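PDB 4NAR: putative uronate isomerase from Thermotoga maritima, which is of unproven function but probably acts as a lactate racemase or a related isomerase. Local coordinates for residues Met76-Phe81 and Val94-His99. Sequence-based numbering, arbitrary orientation.
Sequences MKIEEF and VFFHNH
The backbone N of Met76, a selenomethionine, donates to Asn98 OD1 at 2.7 Å, and the amide of Asn98 answers through ND2 to Met76 O at 3.0 Å. One side-chain amide thus holds both polar backbone atoms of a single residue. The bond from ND2 is nearly straight (171°), lies in the amide plane and meets a lone pair of the Met76 carbonyl; the donor at OD1 is tilted from the carbonyl plane. The contact belongs to a beta-alpha-beta unit, in which strand 63-68, helix 78-85 and strand 94-97 follow one another; 94-97 is an outermost strand of the chain's mixed sheet, and both segments fall within the lactate racemase N-terminal family region. The amide pair ties the segment leading into the helix to Asn98. Lys77, the N-cap residue, donates its N to Glu80 OE2, while Glu80 OE1 forms a salt bridge with Arg74. Between helix and strand, the side chains of Phe81 and Phe96 run antiparallel, their planes only 11° apart but displaced, and ring-on-ring contact is slight. Two reciprocal CH-pi contacts form instead, each CB over the centre of the other ring: Phe81 CB sits 3.4 Å from the Phe96 ring centroid, and Phe96 CB 3.6 Å from that of Phe81. In both residues CG lies anti to the carbonyl carbon (chi1 -77° in Phe81). His36 meets the Phe81 ring at a steep angle. Ile78 CG2 approaches the edge of Phe96 at CE2, 4.1 Å away, and the far edge of Phe81 brings CZ to 3.3 Å from His97 O.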
# COMPACT_ATOMS: atom_id res chain seq x y z
N MSE A 76 6.93 13.61 2.89
CA MSE A 76 5.83 14.55 3.02
C MSE A 76 6.29 15.89 3.55
O MSE A 76 7.22 15.98 4.37
CB MSE A 76 4.74 13.98 3.92
CG MSE A 76 3.63 13.34 3.11
SE MSE A 76 2.65 12.09 4.18
CE MSE A 76 1.58 13.27 5.25
N LYS A 77 5.63 16.94 3.06
CA LYS A 77 5.78 18.26 3.63
C LYS A 77 5.12 18.34 5.03
O LYS A 77 4.16 17.60 5.32
CB LYS A 77 5.16 19.28 2.68
CG LYS A 77 5.79 19.26 1.30
CD LYS A 77 6.80 20.40 1.16
CE LYS A 77 7.79 20.17 0.03
NZ LYS A 77 8.86 19.19 0.44
N ILE A 78 5.64 19.21 5.88
CA ILE A 78 5.10 19.40 7.22
C ILE A 78 3.59 19.64 7.18
O ILE A 78 2.83 19.06 7.98
CB ILE A 78 5.81 20.57 7.95
CG1 ILE A 78 7.20 20.11 8.44
CG2 ILE A 78 4.99 21.10 9.12
CD1 ILE A 78 8.18 21.26 8.70
N GLU A 79 3.15 20.46 6.24
CA GLU A 79 1.73 20.75 6.09
C GLU A 79 0.90 19.48 5.87
O GLU A 79 -0.20 19.35 6.41
CB GLU A 79 1.51 21.78 4.97
CG GLU A 79 0.33 21.47 4.10
CD GLU A 79 0.73 20.76 2.81
OE1 GLU A 79 1.88 20.94 2.37
OE2 GLU A 79 -0.12 20.04 2.24
N GLU A 80 1.44 18.53 5.11
CA GLU A 80 0.76 17.25 4.88
C GLU A 80 0.62 16.40 6.16
O GLU A 80 -0.38 15.70 6.33
CB GLU A 80 1.44 16.45 3.77
CG GLU A 80 1.47 17.15 2.42
CD GLU A 80 2.18 16.32 1.36
OE1 GLU A 80 1.51 15.90 0.39
OE2 GLU A 80 3.42 16.09 1.49
N PHE A 81 1.62 16.45 7.04
CA PHE A 81 1.51 15.78 8.34
C PHE A 81 0.34 16.37 9.11
O PHE A 81 -0.46 15.65 9.71
CB PHE A 81 2.77 15.96 9.21
CG PHE A 81 3.94 15.08 8.81
CD1 PHE A 81 4.09 13.79 9.34
CD2 PHE A 81 4.92 15.54 7.93
CE1 PHE A 81 5.20 12.97 8.99
CE2 PHE A 81 6.03 14.73 7.57
CZ PHE A 81 6.17 13.46 8.09
N VAL A 94 5.38 18.22 19.84
CA VAL A 94 5.05 17.49 18.61
C VAL A 94 6.20 17.53 17.58
O VAL A 94 6.70 18.60 17.23
CB VAL A 94 3.74 18.01 17.98
CG1 VAL A 94 3.41 17.26 16.71
CG2 VAL A 94 2.61 17.88 18.99
N PHE A 95 6.61 16.35 17.12
CA PHE A 95 7.73 16.23 16.18
C PHE A 95 7.41 15.25 15.05
O PHE A 95 7.33 14.04 15.28
CB PHE A 95 8.99 15.77 16.91
CG PHE A 95 9.38 16.64 18.08
CD1 PHE A 95 8.94 16.35 19.36
CD2 PHE A 95 10.19 17.76 17.89
CE1 PHE A 95 9.30 17.15 20.44
CE2 PHE A 95 10.56 18.57 18.98
CZ PHE A 95 10.11 18.26 20.25
N PHE A 96 7.22 15.77 13.84
CA PHE A 96 6.98 14.93 12.67
C PHE A 96 8.30 14.36 12.17
O PHE A 96 9.33 15.03 12.24
CB PHE A 96 6.36 15.74 11.53
CG PHE A 96 5.07 16.44 11.90
CD1 PHE A 96 4.07 15.76 12.58
CD2 PHE A 96 4.87 17.79 11.57
CE1 PHE A 96 2.86 16.42 12.92
CE2 PHE A 96 3.68 18.45 11.90
CZ PHE A 96 2.67 17.77 12.58
N HIS A 97 8.26 13.14 11.65
CA HIS A 97 9.43 12.55 11.00
C HIS A 97 9.01 11.88 9.69
O HIS A 97 7.99 11.19 9.61
CB HIS A 97 10.14 11.51 11.89
CG HIS A 97 10.53 12.02 13.25
ND1 HIS A 97 11.73 12.63 13.50
CD2 HIS A 97 9.86 11.98 14.44
CE1 HIS A 97 11.80 12.97 14.79
NE2 HIS A 97 10.69 12.58 15.37
N ASN A 98 9.80 12.11 8.65
CA ASN A 98 9.69 11.27 7.47
C ASN A 98 10.52 9.99 7.69
O ASN A 98 11.48 9.97 8.48
CB ASN A 98 10.17 12.00 6.21
CG ASN A 98 9.08 12.86 5.59
OD1 ASN A 98 8.16 12.36 4.94
ND2 ASN A 98 9.18 14.17 5.80
N HIS A 99 10.12 8.93 7.00
CA HIS A 99 10.92 7.70 6.95
C HIS A 99 12.03 7.93 5.92
O HIS A 99 11.88 8.78 5.04
CB HIS A 99 10.03 6.50 6.58
CG HIS A 99 10.78 5.21 6.46
ND1 HIS A 99 11.77 4.83 7.33
CD2 HIS A 99 10.66 4.19 5.56
CE1 HIS A 99 12.25 3.64 6.98
NE2 HIS A 99 11.58 3.24 5.91